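Local coordinates for protein propionate kinase (Francisella tularensis subsp. tularensis, PDB 3KHY) that probably phosphorylates acetate or propionate with ATP to give the acyl phosphate and ADP, as a magnesium-dependent homodimeric kinase of the acetokinase family, at residues K78-V86 with I376-I384. Numbering follows the deposited sequence.
Sequences KIVAIGHRV and IAQETQNLI
Helix-on-sheet packing joins Val80, Ala81, Gly83 and Arg85 of strand 79-86 to Ile376, Thr380 and Ile384 at the end of the chain, where the C-terminal helix returns to the sheet that holds strand 3-9, in a kinase of the ASKHA (actin-like ATPase) superfamily. The strand lies between strands 3-9 and 137-141, and the helix covers one face of that sheet, its axis 8.0 Å from the strand's and running at 128° to it. Closest backbone approach falls at Gly83, whose CA is 5.7 Å from Thr380 CA; lacking a side chain, it lets Thr380 OG1 settle 3.4 Å from Gly83 CA. That hydroxyl turns back to its own helix and donates to Ile376 O over 2.8 Å, reaching it from the opposite face of the carbonyl plane to Thr380 N, so one oxygen takes two bonds. A chi1 of -63° sets OG1 beside the backbone N and leaves the methyl CG2 anti to it, where it meets Ala81 CB at 3.7 Å. Ile376 splits its branches: CG2 rests on the Gly83 peptide, while CD1 reaches Arg85 CB at 3.9 Å. At the other end, Ile384 CD1 fits against both methyls of Val80, closer than usual van der Waals contact at 3.4 Å from CG1. Gln381 OE1 lies 4.3 Å from Val80 CG1, buried without a polar partner in the model. The Thr380 hydroxyl is satisfied within the helix, and the predicted substrate-binding Arg85 packs its aliphatic base here while its guanidinium salt-bridges Glu372 and Asp142 of the predicted active site.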
ATOM      1  N   LYS A  78      40.519 -23.915  -7.419  1.00 49.59           N
ATOM      2  CA  LYS A  78      39.333 -24.334  -8.154  1.00 46.37           C
ATOM      3  C   LYS A  78      38.378 -23.177  -8.444  1.00 41.37           C
ATOM      4  O   LYS A  78      37.433 -23.323  -9.220  1.00 39.39           O
ATOM      5  CB  LYS A  78      38.598 -25.447  -7.396  1.00 51.59           C
ATOM      6  CG  LYS A  78      39.388 -26.742  -7.281  1.00 61.45           C
ATOM      7  CD  LYS A  78      38.576 -27.826  -6.587  1.00 68.10           C
ATOM      8  CE  LYS A  78      39.392 -29.104  -6.430  1.00 77.66           C
ATOM      9  NZ  LYS A  78      38.612 -30.203  -5.801  1.00 78.53           N
ATOM     10  N   ILE A  79      38.627 -22.029  -7.825  1.00 38.03           N
ATOM     11  CA  ILE A  79      37.718 -20.896  -7.959  1.00 36.93           C
ATOM     12  C   ILE A  79      37.938 -20.164  -9.273  1.00 38.95           C
ATOM     13  O   ILE A  79      39.060 -19.786  -9.594  1.00 39.29           O
ATOM     14  CB  ILE A  79      37.858 -19.916  -6.781  1.00 37.91           C
ATOM     15  CG1 ILE A  79      37.411 -20.592  -5.487  1.00 37.05           C
ATOM     16  CG2 ILE A  79      37.033 -18.656  -7.033  1.00 34.48           C
ATOM     17  CD1 ILE A  79      37.698 -19.789  -4.246  1.00 37.50           C
ATOM     18  N   VAL A  80      36.861 -19.962 -10.030  1.00 39.87           N
ATOM     19  CA  VAL A  80      36.961 -19.339 -11.350  1.00 41.96           C
ATOM     20  C   VAL A  80      36.410 -17.917 -11.381  1.00 37.68           C
ATOM     21  O   VAL A  80      36.705 -17.155 -12.296  1.00 45.90           O
ATOM     22  CB  VAL A  80      36.262 -20.192 -12.430  1.00 42.86           C
ATOM     23  CG1 VAL A  80      34.784 -20.296 -12.148  1.00 36.09           C
ATOM     24  CG2 VAL A  80      36.499 -19.607 -13.811  1.00 53.70           C
ATOM     25  N   ALA A  81      35.604 -17.555 -10.388  1.00 32.10           N
ATOM     26  CA  ALA A  81      35.069 -16.197 -10.322  1.00 32.26           C
ATOM     27  C   ALA A  81      34.461 -15.887  -8.961  1.00 30.53           C
ATOM     28  O   ALA A  81      34.262 -16.787  -8.140  1.00 30.11           O
ATOM     29  CB  ALA A  81      34.047 -15.969 -11.426  1.00 33.67           C
ATOM     30  N   ILE A  82      34.178 -14.607  -8.735  1.00 30.98           N
ATOM     31  CA  ILE A  82      33.534 -14.146  -7.507  1.00 25.81           C
ATOM     32  C   ILE A  82      32.215 -13.440  -7.827  1.00 29.33           C
ATOM     33  O   ILE A  82      32.177 -12.519  -8.648  1.00 29.91           O
ATOM     34  CB  ILE A  82      34.443 -13.172  -6.738  1.00 30.79           C
ATOM     35  CG1 ILE A  82      35.793 -13.827  -6.439  1.00 34.53           C
ATOM     36  CG2 ILE A  82      33.778 -12.706  -5.450  1.00 26.92           C
ATOM     37  CD1 ILE A  82      36.811 -12.866  -5.876  1.00 43.80           C
ATOM     38  N   GLY A  83      31.132 -13.876  -7.187  1.00 27.69           N
ATOM     39  CA  GLY A  83      29.839 -13.233  -7.361  1.00 22.62           C
ATOM     40  C   GLY A  83      29.439 -12.455  -6.123  1.00 26.23           C
ATOM     41  O   GLY A  83      29.475 -12.991  -5.017  1.00 29.07           O
ATOM     42  N   HIS A  84      29.074 -11.189  -6.313  1.00 19.92           N
ATOM     43  CA  HIS A  84      28.715 -10.300  -5.215  1.00 19.44           C
ATOM     44  C   HIS A  84      27.236  -9.996  -5.240  1.00 26.76           C
ATOM     45  O   HIS A  84      26.700  -9.584  -6.271  1.00 21.42           O
ATOM     46  CB  HIS A  84      29.450  -8.963  -5.338  1.00 22.60           C
ATOM     47  CG  HIS A  84      30.941  -9.077  -5.257  1.00 24.72           C
ATOM     48  ND1 HIS A  84      31.638  -8.882  -4.086  1.00 30.30           N
ATOM     49  CD2 HIS A  84      31.867  -9.358  -6.204  1.00 30.53           C
ATOM     50  CE1 HIS A  84      32.930  -9.038  -4.312  1.00 34.71           C
ATOM     51  NE2 HIS A  84      33.097  -9.333  -5.589  1.00 34.87           N
ATOM     52  N   ARG A  85      26.576 -10.185  -4.104  1.00 24.80           N
ATOM     53  CA  ARG A  85      25.232  -9.664  -3.935  1.00 23.05           C
ATOM     54  C   ARG A  85      25.326  -8.152  -3.852  1.00 24.31           C
ATOM     55  O   ARG A  85      26.202  -7.616  -3.166  1.00 24.17           O
ATOM     56  CB  ARG A  85      24.608 -10.208  -2.647  1.00 28.62           C
ATOM     57  CG  ARG A  85      23.134  -9.851  -2.475  1.00 30.00           C
ATOM     58  CD  ARG A  85      22.556 -10.550  -1.239  1.00 29.56           C
ATOM     59  NE  ARG A  85      21.101 -10.594  -1.282  1.00 44.67           N
ATOM     60  CZ  ARG A  85      20.396 -11.713  -1.424  1.00 53.97           C
ATOM     61  NH1 ARG A  85      21.015 -12.886  -1.514  1.00 52.92           N
ATOM     62  NH2 ARG A  85      19.072 -11.665  -1.459  1.00 59.62           N
ATOM     63  N   VAL A  86      24.448  -7.466  -4.579  1.00 17.71           N
ATOM     64  CA  VAL A  86      24.287  -6.033  -4.441  1.00 18.42           C
ATOM     65  C   VAL A  86      22.805  -5.761  -4.229  1.00 22.09           C
ATOM     66  O   VAL A  86      21.979  -6.146  -5.050  1.00 20.08           O
ATOM     67  CB  VAL A  86      24.804  -5.285  -5.683  1.00 21.40           C
ATOM     68  CG1 VAL A  86      24.473  -3.802  -5.590  1.00 22.88           C
ATOM     69  CG2 VAL A  86      26.313  -5.491  -5.825  1.00 25.64           C
ATOM     70  N   ILE A 376      23.170 -16.741  -7.466  1.00 17.13           N
ATOM     71  CA  ILE A 376      24.263 -15.812  -7.704  1.00 17.07           C
ATOM     72  C   ILE A 376      25.418 -16.540  -8.403  1.00 21.40           C
ATOM     73  O   ILE A 376      26.037 -15.994  -9.314  1.00 19.39           O
ATOM     74  CB  ILE A 376      24.738 -15.169  -6.398  1.00 18.81           C
ATOM     75  CG1 ILE A 376      23.724 -14.121  -5.926  1.00 14.20           C
ATOM     76  CG2 ILE A 376      26.103 -14.527  -6.576  1.00 21.42           C
ATOM     77  CD1 ILE A 376      24.025 -13.601  -4.516  1.00 19.68           C
ATOM     78  N   ALA A 377      25.694 -17.776  -7.988  1.00 19.73           N
ATOM     79  CA  ALA A 377      26.755 -18.570  -8.615  1.00 21.22           C
ATOM     80  C   ALA A 377      26.426 -18.877 -10.072  1.00 23.77           C
ATOM     81  O   ALA A 377      27.304 -18.840 -10.934  1.00 28.15           O
ATOM     82  CB  ALA A 377      27.002 -19.859  -7.846  1.00 20.19           C
ATOM     83  N   GLN A 378      25.156 -19.169 -10.349  1.00 20.06           N
ATOM     84  CA  GLN A 378      24.725 -19.445 -11.721  1.00 22.04           C
ATOM     85  C   GLN A 378      24.778 -18.204 -12.607  1.00 22.86           C
ATOM     86  O   GLN A 378      25.178 -18.278 -13.773  1.00 23.85           O
ATOM     87  CB  GLN A 378      23.320 -20.043 -11.741  1.00 24.68           C
ATOM     88  CG  GLN A 378      23.229 -21.437 -11.144  1.00 34.41           C
ATOM     89  CD  GLN A 378      21.798 -21.898 -10.980  1.00 37.67           C
ATOM     90  OE1 GLN A 378      20.866 -21.093 -11.026  1.00 42.13           O
ATOM     91  NE2 GLN A 378      21.613 -23.195 -10.775  1.00 35.54           N
ATOM     92  N   GLU A 379      24.351 -17.065 -12.061  1.00 22.96           N
ATOM     93  CA  GLU A 379      24.422 -15.798 -12.785  1.00 19.88           C
ATOM     94  C   GLU A 379      25.862 -15.443 -13.119  1.00 24.56           C
ATOM     95  O   GLU A 379      26.163 -14.906 -14.188  1.00 29.25           O
ATOM     96  CB  GLU A 379      23.814 -14.681 -11.936  1.00 22.37           C
ATOM     97  CG  GLU A 379      22.315 -14.761 -11.837  1.00 27.53           C
ATOM     98  CD  GLU A 379      21.671 -14.321 -13.122  1.00 39.39           C
ATOM     99  OE1 GLU A 379      21.865 -13.143 -13.491  1.00 40.57           O
ATOM    100  OE2 GLU A 379      20.999 -15.149 -13.769  1.00 40.59           O
ATOM    101  N   THR A 380      26.752 -15.733 -12.180  1.00 22.34           N
ATOM    102  CA  THR A 380      28.169 -15.417 -12.338  1.00 22.11           C
ATOM    103  C   THR A 380      28.806 -16.314 -13.403  1.00 27.49           C
ATOM    104  O   THR A 380      29.451 -15.828 -14.328  1.00 32.33           O
ATOM    105  CB  THR A 380      28.911 -15.557 -10.994  1.00 25.29           C
ATOM    106  OG1 THR A 380      28.373 -14.611 -10.058  1.00 27.27           O
ATOM    107  CG2 THR A 380      30.417 -15.309 -11.169  1.00 25.45           C
ATOM    108  N   GLN A 381      28.598 -17.618 -13.272  1.00 26.07           N
ATOM    109  CA  GLN A 381      29.072 -18.592 -14.252  1.00 32.31           C
ATOM    110  C   GLN A 381      28.645 -18.208 -15.675  1.00 35.37           C
ATOM    111  O   GLN A 381      29.417 -18.336 -16.629  1.00 39.06           O
ATOM    112  CB  GLN A 381      28.526 -19.977 -13.903  1.00 37.05           C
ATOM    113  CG  GLN A 381      28.810 -21.052 -14.944  1.00 42.61           C
ATOM    114  CD  GLN A 381      30.264 -21.456 -14.981  1.00 49.54           C
ATOM    115  OE1 GLN A 381      30.999 -21.261 -14.011  1.00 51.46           O
ATOM    116  NE2 GLN A 381      30.693 -22.029 -16.100  1.00 56.49           N
ATOM    117  N   ASN A 382      27.413 -17.734 -15.808  1.00 35.80           N
ATOM    118  CA  ASN A 382      26.863 -17.374 -17.105  1.00 36.49           C
ATOM    119  C   ASN A 382      27.666 -16.286 -17.816  1.00 38.91           C
ATOM    120  O   ASN A 382      27.654 -16.207 -19.042  1.00 45.74           O
ATOM    121  CB  ASN A 382      25.406 -16.934 -16.959  1.00 39.33           C
ATOM    122  CG  ASN A 382      24.749 -16.651 -18.296  1.00 48.34           C
ATOM    123  OD1 ASN A 382      24.215 -15.564 -18.521  1.00 50.95           O
ATOM    124  ND2 ASN A 382      24.790 -17.628 -19.194  1.00 49.47           N
ATOM    125  N   LEU A 383      28.372 -15.464 -17.046  1.00 32.29           N
ATOM    126  CA  LEU A 383      29.098 -14.328 -17.609  1.00 35.32           C
ATOM    127  C   LEU A 383      30.603 -14.536 -17.795  1.00 40.42           C
ATOM    128  O   LEU A 383      31.289 -13.630 -18.264  1.00 42.59           O
ATOM    129  CB  LEU A 383      28.890 -13.082 -16.750  1.00 32.35           C
ATOM    130  CG  LEU A 383      27.488 -12.487 -16.694  1.00 28.95           C
ATOM    131  CD1 LEU A 383      27.437 -11.399 -15.634  1.00 28.22           C
ATOM    132  CD2 LEU A 383      27.104 -11.945 -18.055  1.00 36.02           C
ATOM    133  N   ILE A 384      31.123 -15.701 -17.423  1.00 45.80           N
ATOM    134  CA  ILE A 384      32.569 -15.927 -17.497  1.00 46.83           C
ATOM    135  C   ILE A 384      32.948 -17.016 -18.498  1.00 56.57           C
ATOM    136  O   ILE A 384      32.214 -17.285 -19.447  1.00 57.48           O
ATOM    137  CB  ILE A 384      33.166 -16.288 -16.123  1.00 46.91           C
ATOM    138  CG1 ILE A 384      32.728 -17.689 -15.703  1.00 48.48           C
ATOM    139  CG2 ILE A 384      32.781 -15.250 -15.071  1.00 44.61           C
ATOM    140  CD1 ILE A 384      33.357 -18.149 -14.422  1.00 45.94           C
TER